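Local coordinates for putative outer membrane protein (LpxR) (Salmonella typhimurium, PDB 3FID) that probably removes acyl chains from lipid A as a zinc-binding, lipopolysaccharide-modifying beta-barrel enzyme of the outer membrane, at residues L187-T192 with G214-V219; V219-E224 with Y255-T260. All blocks are in the same frame, centred on the assembly; numbering follows the deposited sequence.

Both contacts belong to the antiparallel barrel wall and share strand 215-228, which pairs with strand 176-188 in contact 1 and with strand 251-263 in contact 2. Val219 takes part in each, and the contact centres lie about 14 Å apart. Contact 1 is partly buried and sits where the ladder ends, so a side-chain amide and a water supplement and then replace regular strand bonds. Contact 2 is buried, lies nearer the centre of the molecule (about 12 Å between centres, against about 21 Å) and keeps an unbroken ladder, whose distinctive features are aromatic rings lying on a glycine and a valine. One bound detergent touches both, consistent with a shared apolar outer surface.

Contact 1: L187-T192 with G214-V219; sequences LGNDKT and GLIYKV. With CXE (pentaethylene glycol monodecyl ether), chain K.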
loop_
_atom_site.group_PDB
_atom_site.type_symbol
_atom_site.label_atom_id
_atom_site.label_comp_id
_atom_site.label_asym_id
_atom_site.label_seq_id
_atom_site.Cartn_x
_atom_site.Cartn_y
_atom_site.Cartn_z
ATOM N N LEU A 187 -15.234 -11.445 -6.044
ATOM C CA LEU A 187 -15.801 -12.777 -6.088
ATOM C C LEU A 187 -14.770 -13.776 -5.600
ATOM O O LEU A 187 -13.560 -13.590 -5.815
ATOM C CB LEU A 187 -16.260 -13.099 -7.505
ATOM C CG LEU A 187 -15.292 -13.473 -8.597
ATOM C CD1 LEU A 187 -15.107 -15.009 -8.592
ATOM C CD2 LEU A 187 -15.901 -13.010 -9.932
ATOM N N GLY A 188 -15.237 -14.862 -4.996
ATOM C CA GLY A 188 -14.323 -15.809 -4.338
ATOM C C GLY A 188 -15.101 -16.909 -3.640
ATOM O O GLY A 188 -16.328 -16.863 -3.595
ATOM N N ASN A 189 -14.395 -17.888 -3.084
ATOM C CA ASN A 189 -15.071 -18.985 -2.363
ATOM C C ASN A 189 -15.174 -18.792 -0.862
ATOM O O ASN A 189 -15.606 -19.696 -0.143
ATOM C CB ASN A 189 -14.473 -20.351 -2.746
ATOM C CG ASN A 189 -13.069 -20.540 -2.248
ATOM O OD1 ASN A 189 -12.396 -19.580 -1.864
ATOM N ND2 ASN A 189 -12.610 -21.789 -2.239
ATOM N N ASP A 190 -14.818 -17.603 -0.362
ATOM C CA ASP A 190 -14.957 -17.356 1.055
ATOM C C ASP A 190 -15.542 -15.986 1.363
ATOM O O ASP A 190 -14.961 -14.963 1.003
ATOM C CB ASP A 190 -13.624 -17.556 1.813
ATOM C CG ASP A 190 -13.807 -17.465 3.319
ATOM O OD1 ASP A 190 -13.194 -16.587 3.978
ATOM O OD2 ASP A 190 -14.615 -18.257 3.862
ATOM N N LYS A 191 -16.689 -15.979 2.042
ATOM C CA LYS A 191 -17.389 -14.739 2.412
ATOM C C LYS A 191 -16.528 -13.762 3.252
ATOM O O LYS A 191 -16.541 -12.539 3.002
ATOM C CB LYS A 191 -18.715 -15.069 3.142
ATOM C CG LYS A 191 -19.339 -13.875 3.870
ATOM C CD LYS A 191 -20.592 -14.287 4.687
ATOM C CE LYS A 191 -21.319 -13.059 5.214
ATOM N NZ LYS A 191 -22.196 -12.466 4.174
ATOM N N THR A 192 -15.798 -14.293 4.244
ATOM C CA THR A 192 -15.023 -13.451 5.173
ATOM C C THR A 192 -13.849 -12.791 4.409
ATOM O O THR A 192 -13.625 -11.577 4.518
ATOM C CB THR A 192 -14.473 -14.276 6.370
ATOM O OG1 THR A 192 -15.570 -14.863 7.093
ATOM C CG2 THR A 192 -13.679 -13.366 7.337
ATOM N N GLY A 214 -8.305 -25.570 2.827
ATOM C CA GLY A 214 -8.154 -26.111 1.484
ATOM C C GLY A 214 -7.964 -25.012 0.453
ATOM O O GLY A 214 -7.163 -24.097 0.657
ATOM N N LEU A 215 -8.711 -25.109 -0.650
ATOM C CA LEU A 215 -8.674 -24.120 -1.728
ATOM C C LEU A 215 -9.248 -22.780 -1.264
ATOM O O LEU A 215 -10.335 -22.698 -0.693
ATOM C CB LEU A 215 -9.444 -24.604 -2.974
ATOM C CG LEU A 215 -9.466 -23.695 -4.218
ATOM C CD1 LEU A 215 -8.127 -23.647 -4.987
ATOM C CD2 LEU A 215 -10.617 -24.051 -5.146
ATOM N N ILE A 216 -8.491 -21.732 -1.554
ATOM C CA ILE A 216 -8.947 -20.384 -1.343
ATOM C C ILE A 216 -8.672 -19.609 -2.619
ATOM O O ILE A 216 -7.616 -19.783 -3.277
ATOM C CB ILE A 216 -8.269 -19.757 -0.101
ATOM C CG1 ILE A 216 -8.995 -18.466 0.315
ATOM C CG2 ILE A 216 -6.750 -19.521 -0.352
ATOM C CD1 ILE A 216 -8.605 -17.984 1.689
ATOM N N TYR A 217 -9.656 -18.822 -3.028
ATOM C CA TYR A 217 -9.451 -17.904 -4.156
ATOM C C TYR A 217 -10.313 -16.649 -4.080
ATOM O O TYR A 217 -11.387 -16.645 -3.476
ATOM C CB TYR A 217 -9.618 -18.597 -5.514
ATOM C CG TYR A 217 -11.031 -18.988 -5.833
ATOM C CD1 TYR A 217 -11.503 -20.288 -5.530
ATOM C CD2 TYR A 217 -11.902 -18.074 -6.440
ATOM C CE1 TYR A 217 -12.811 -20.650 -5.810
ATOM C CE2 TYR A 217 -13.208 -18.429 -6.733
ATOM C CZ TYR A 217 -13.660 -19.700 -6.413
ATOM O OH TYR A 217 -14.963 -20.010 -6.715
ATOM N N LYS A 218 -9.825 -15.577 -4.701
ATOM C CA LYS A 218 -10.500 -14.285 -4.632
ATOM C C LYS A 218 -10.019 -13.453 -5.805
ATOM O O LYS A 218 -8.832 -13.502 -6.132
ATOM C CB LYS A 218 -10.163 -13.590 -3.300
ATOM C CG LYS A 218 -10.722 -12.150 -3.164
ATOM C CD LYS A 218 -10.429 -11.531 -1.793
ATOM C CE LYS A 218 -10.883 -10.044 -1.783
ATOM N NZ LYS A 218 -10.539 -9.435 -0.449
ATOM N N VAL A 219 -10.942 -12.746 -6.477
ATOM C CA VAL A 219 -10.585 -11.796 -7.517
ATOM C C VAL A 219 -11.326 -10.517 -7.196
ATOM O O VAL A 219 -12.472 -10.570 -6.775
ATOM C CB VAL A 219 -10.974 -12.279 -8.931
ATOM C CG1 VAL A 219 -10.484 -11.303 -9.958
ATOM C CG2 VAL A 219 -10.378 -13.702 -9.229
HETATM C C1 CXE K . -15.285 -9.159 -9.588
HETATM C C2 CXE K . -13.929 -8.483 -9.608
HETATM C C3 CXE K . -13.524 -8.036 -11.013
HETATM C C4 CXE K . -12.786 -9.138 -11.774
HETATM C C5 CXE K . -12.253 -8.711 -13.136
HETATM C C6 CXE K . -10.883 -9.347 -13.379
HETATM C C7 CXE K . -10.595 -9.712 -14.837
HETATM C C8 CXE K . -9.176 -10.262 -14.963
HETATM C C9 CXE K . -8.733 -10.475 -16.403
HETATM C C10 CXE K . -7.343 -11.106 -16.445
HETATM O O11 CXE K . -7.015 -11.521 -17.772
HETATM C C12 CXE K . -5.638 -11.885 -17.899
HETATM C C13 CXE K . -5.198 -11.829 -19.362
HETATM O O14 CXE K . -3.798 -12.125 -19.474
HETATM C C15 CXE K . -3.124 -11.341 -20.461
HETATM C C16 CXE K . -2.809 -9.952 -19.901
HETATM O O17 CXE K . -1.915 -9.243 -20.764
HETATM C C18 CXE K . -2.503 -8.068 -21.322
HETATM C C19 CXE K . -1.675 -7.586 -22.506
HETATM O O20 CXE K . -0.594 -8.493 -22.715
HETATM O O HOH W 1 -12.825 -15.690 -1.093
#
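The amide of Asn189 lies over one face of the Tyr217 ring, the two planes only 26° apart, with Asn189 CB 3.5 Å from Tyr217 CE1. In Tyr217, CG sits between the backbone N and the carbonyl carbon (chi1 70°), which swings the ring across to the neighbouring strand. Leu187 CD1 approaches the ring at its edge, 4.3 Å from Tyr217 CE2. The amide is gripped at both ends: Tyr217 N donates to Asn189 OD1 (3.1 Å) from above the carbonyl plane, and Asn189 ND2 donates to Leu215 O (2.9 Å), again well off the acceptor's plane. These bonds fix the side chain's rotation and hold it flat against the phenol.

A regular pair precedes this, Leu187 and Val219 exchanging two backbone bonds, the shorter being Val219 N to Leu187 O at 2.8 Å. One long backbone bond follows, Asn189 N to Tyr217 O at 3.3 Å. A water accepts from Asp190 N and lies 2.9 Å from Tyr217 O, one of several acceptors competing for its protons. On the outer face, Val219 CG1 meets C4 of a bound detergent at 3.6 Å, whereas Lys218 extends to the other face, where Asn197 and Phe193 receive its ammonium group. Asp190 N-caps helix 191-194 through Phe193 N. The arrangement is that of a beta-barrel strand end, probably periplasmic, where asparagine prolongs the ladder as the chain turns into a helix.

Contact 2: V219-E224 with Y255-T260; sequences VFAGVE and YRVGAT. With CXE (pentaethylene glycol monodecyl ether), chain L; CXE (pentaethylene glycol monodecyl ether), chain K; CXE (pentaethylene glycol monodecyl ether), chain M.
Val219 and Ala259 open the contact as a non-hydrogen-bonded pair on the outer face, Val219 CG2 lying 4.2 Å from Ala259 CB. Phe220 points to the opposite face and pairs with Gly258 through two backbone bonds. With chi1 at 67° its ring leans across to the neighbouring strand until one face covers Gly258: the glycine CA is 3.9 Å from the Phe220 ring centroid, a CH-pi contact made possible by the missing side chain. Arg256 CB meets the same ring at its edge, 4.0 Å from Phe220 CE2, while its guanidinium group forms a salt bridge with Glu254 and a hydrogen bond with Asn289.

Ala221 returns to the outer face, its CB 4.2 Å from Val257 CG2, and bound detergent covers both. Gly222 forms the next hydrogen-bonded pair, its N donating to Arg256 O (2.9 Å) and its O accepting from Arg256 N. Val223 directs CG2, the methyl opposite its backbone N, over the Tyr255 ring, 3.7 Å from the centroid and only 16° off the normal; CG1 faces the detergents. C13 of a detergent ether chain lies over the opposite face, toward the rim, holding the phenol between Val223 and amphiphile.

The chemistry thus splits by face: small aliphatic groups and tyrosine meet amphiphile and helix 16-23 outside, consistent with a lipid-facing wall, while the other face carries the phenylalanine-glycine contact and an arginine probably neutralised by Glu254.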
loop_
_atom_site.group_PDB
_atom_site.type_symbol
_atom_site.label_atom_id
_atom_site.label_comp_id
_atom_site.label_asym_id
_atom_site.label_seq_id
_atom_site.Cartn_x
_atom_site.Cartn_y
_atom_site.Cartn_z
ATOM N N VAL A 219 -10.942 -12.746 -6.477
ATOM C CA VAL A 219 -10.585 -11.796 -7.517
ATOM C C VAL A 219 -11.326 -10.517 -7.196
ATOM O O VAL A 219 -12.472 -10.570 -6.775
ATOM C CB VAL A 219 -10.974 -12.279 -8.931
ATOM C CG1 VAL A 219 -10.484 -11.303 -9.958
ATOM C CG2 VAL A 219 -10.378 -13.702 -9.229
ATOM N N PHE A 220 -10.682 -9.361 -7.344
ATOM C CA PHE A 220 -11.299 -8.131 -6.865
ATOM C C PHE A 220 -10.861 -6.933 -7.679
ATOM O O PHE A 220 -9.810 -6.958 -8.343
ATOM C CB PHE A 220 -10.979 -7.861 -5.366
ATOM C CG PHE A 220 -9.533 -7.562 -5.132
ATOM C CD1 PHE A 220 -8.620 -8.603 -4.944
ATOM C CD2 PHE A 220 -9.066 -6.252 -5.183
ATOM C CE1 PHE A 220 -7.245 -8.337 -4.785
ATOM C CE2 PHE A 220 -7.703 -5.976 -5.024
ATOM C CZ PHE A 220 -6.792 -7.032 -4.838
ATOM N N ALA A 221 -11.683 -5.899 -7.617
ATOM C CA ALA A 221 -11.399 -4.613 -8.248
ATOM C C ALA A 221 -12.034 -3.537 -7.368
ATOM O O ALA A 221 -13.170 -3.706 -6.909
ATOM C CB ALA A 221 -11.979 -4.602 -9.665
ATOM N N GLY A 222 -11.298 -2.453 -7.089
ATOM C CA GLY A 222 -11.813 -1.370 -6.231
ATOM C C GLY A 222 -11.154 -0.035 -6.518
ATOM O O GLY A 222 -10.105 0.021 -7.147
ATOM N N VAL A 223 -11.775 1.032 -6.039
ATOM C CA VAL A 223 -11.230 2.396 -6.124
ATOM C C VAL A 223 -11.620 3.106 -4.845
ATOM O O VAL A 223 -12.732 2.895 -4.306
ATOM C CB VAL A 223 -11.712 3.182 -7.376
ATOM C CG1 VAL A 223 -13.275 3.235 -7.495
ATOM C CG2 VAL A 223 -11.099 4.580 -7.418
ATOM N N GLU A 224 -10.706 3.931 -4.343
ATOM C CA GLU A 224 -10.974 4.757 -3.193
ATOM C C GLU A 224 -10.534 6.180 -3.491
ATOM O O GLU A 224 -9.439 6.397 -3.956
ATOM C CB GLU A 224 -10.222 4.239 -1.954
ATOM C CG GLU A 224 -10.427 5.132 -0.722
ATOM C CD GLU A 224 -9.548 4.750 0.467
ATOM O OE1 GLU A 224 -8.378 5.176 0.550
ATOM O OE2 GLU A 224 -10.041 4.011 1.336
ATOM N N TYR A 255 -6.615 2.917 -7.341
ATOM C CA TYR A 255 -7.264 1.777 -7.992
ATOM C C TYR A 255 -6.486 0.513 -7.677
ATOM O O TYR A 255 -5.254 0.530 -7.670
ATOM C CB TYR A 255 -7.249 1.979 -9.510
ATOM C CG TYR A 255 -8.111 3.120 -9.950
ATOM C CD1 TYR A 255 -9.411 2.881 -10.396
ATOM C CD2 TYR A 255 -7.639 4.451 -9.932
ATOM C CE1 TYR A 255 -10.224 3.910 -10.822
ATOM C CE2 TYR A 255 -8.456 5.500 -10.359
ATOM C CZ TYR A 255 -9.752 5.216 -10.787
ATOM O OH TYR A 255 -10.618 6.215 -11.199
ATOM N N ARG A 256 -7.190 -0.592 -7.427
ATOM C CA ARG A 256 -6.530 -1.863 -7.112
ATOM C C ARG A 256 -7.320 -2.962 -7.811
ATOM O O ARG A 256 -8.544 -3.028 -7.667
ATOM C CB ARG A 256 -6.515 -2.171 -5.597
ATOM C CG ARG A 256 -5.897 -1.101 -4.706
ATOM C CD ARG A 256 -5.563 -1.646 -3.291
ATOM N NE ARG A 256 -4.334 -0.956 -2.883
ATOM C CZ ARG A 256 -3.108 -1.475 -2.727
ATOM N NH1 ARG A 256 -2.139 -0.652 -2.387
ATOM N NH2 ARG A 256 -2.833 -2.785 -2.858
ATOM N N VAL A 257 -6.620 -3.782 -8.585
ATOM C CA VAL A 257 -7.203 -4.924 -9.233
ATOM C C VAL A 257 -6.287 -6.097 -8.919
ATOM O O VAL A 257 -5.053 -6.016 -9.126
ATOM C CB VAL A 257 -7.271 -4.683 -10.780
ATOM C CG1 VAL A 257 -7.625 -5.973 -11.520
ATOM C CG2 VAL A 257 -8.217 -3.491 -11.113
ATOM N N GLY A 258 -6.849 -7.203 -8.434
ATOM C CA GLY A 258 -5.979 -8.308 -8.081
ATOM C C GLY A 258 -6.655 -9.617 -7.780
ATOM O O GLY A 258 -7.861 -9.761 -7.971
ATOM N N ALA A 259 -5.861 -10.569 -7.300
ATOM C CA ALA A 259 -6.346 -11.934 -7.027
ATOM C C ALA A 259 -5.461 -12.637 -5.998
ATOM O O ALA A 259 -4.267 -12.302 -5.829
ATOM C CB ALA A 259 -6.373 -12.772 -8.320
ATOM N N THR A 260 -6.071 -13.616 -5.335
ATOM C CA THR A 260 -5.375 -14.584 -4.487
ATOM C C THR A 260 -5.751 -16.009 -4.905
ATOM O O THR A 260 -6.923 -16.293 -5.177
ATOM C CB THR A 260 -5.763 -14.394 -3.043
ATOM O OG1 THR A 260 -5.344 -13.096 -2.628
ATOM C CG2 THR A 260 -5.130 -15.507 -2.103
HETATM C C1 CXE L . -17.910 1.044 -7.912
HETATM C C2 CXE L . -17.343 -0.365 -7.847
HETATM C C3 CXE L . -15.823 -0.323 -7.803
HETATM C C4 CXE L . -15.168 -0.877 -9.059
HETATM C C5 CXE L . -14.092 0.089 -9.554
HETATM C C6 CXE L . -12.777 -0.625 -9.870
HETATM C C7 CXE L . -12.038 0.094 -10.975
HETATM C C8 CXE L . -10.727 -0.579 -11.303
HETATM C C9 CXE L . -10.453 -0.486 -12.792
HETATM C C10 CXE L . -9.193 0.314 -13.118
HETATM O O11 CXE L . -9.376 0.939 -14.387
HETATM C C12 CXE L . -8.307 1.792 -14.806
HETATM C C13 CXE L . -8.353 3.165 -14.141
HETATM O O14 CXE L . -9.387 3.966 -14.718
HETATM C C15 CXE L . -9.318 5.337 -14.311
HETATM C C1 CXE K . -15.285 -9.159 -9.588
HETATM C C2 CXE K . -13.929 -8.483 -9.608
HETATM C C3 CXE K . -13.524 -8.036 -11.013
HETATM C C4 CXE K . -12.786 -9.138 -11.774
HETATM C C5 CXE K . -12.253 -8.711 -13.136
HETATM C C6 CXE K . -10.883 -9.347 -13.379
HETATM C C7 CXE K . -10.595 -9.712 -14.837
HETATM C C8 CXE K . -9.176 -10.262 -14.963
HETATM C C9 CXE K . -8.733 -10.475 -16.403
HETATM C C10 CXE K . -7.343 -11.106 -16.445
HETATM O O11 CXE K . -7.015 -11.521 -17.772
HETATM C C12 CXE K . -5.638 -11.885 -17.899
HETATM C C13 CXE K . -5.198 -11.829 -19.362
HETATM O O14 CXE K . -3.798 -12.125 -19.474
HETATM C C15 CXE K . -3.124 -11.341 -20.461
HETATM C C16 CXE K . -2.809 -9.952 -19.901
HETATM O O17 CXE K . -1.915 -9.243 -20.764
HETATM C C18 CXE K . -2.503 -8.068 -21.322
HETATM C C19 CXE K . -1.675 -7.586 -22.506
HETATM O O20 CXE K . -0.594 -8.493 -22.715
HETATM C C1 CXE M . -24.019 0.086 14.690
HETATM C C2 CXE M . -23.573 1.336 13.958
HETATM C C3 CXE M . -23.682 1.170 12.442
HETATM C C4 CXE M . -22.518 1.830 11.701
HETATM C C5 CXE M . -22.866 2.137 10.245
HETATM C C6 CXE M . -21.592 2.362 9.435
HETATM C C7 CXE M . -21.807 2.329 7.919
HETATM C C8 CXE M . -20.609 2.959 7.205
HETATM C C9 CXE M . -20.474 2.565 5.733
HETATM C C10 CXE M . -20.152 3.782 4.871
HETATM O O11 CXE M . -19.900 3.384 3.525
HETATM C C12 CXE M . -20.381 4.327 2.552
HETATM C C13 CXE M . -19.247 4.874 1.667
HETATM O O14 CXE M . -19.662 5.005 0.302
HETATM C C15 CXE M . -18.600 5.362 -0.588
HETATM C C16 CXE M . -18.797 4.758 -1.983
HETATM O O17 CXE M . -18.311 5.676 -2.973
HETATM C C18 CXE M . -17.536 5.096 -4.032
HETATM C C19 CXE M . -17.010 6.191 -4.967
HETATM O O20 CXE M . -15.574 6.191 -5.018
HETATM C C21 CXE M . -15.005 7.290 -5.739
HETATM C C22 CXE M . -14.262 6.718 -6.939
HETATM O O23 CXE M . -13.550 7.713 -7.667
HETATM C C24 CXE M . -13.419 7.366 -9.044
HETATM C C25 CXE M . -13.942 8.511 -9.883
HETATM O O26 CXE M . -13.999 8.113 -11.241
#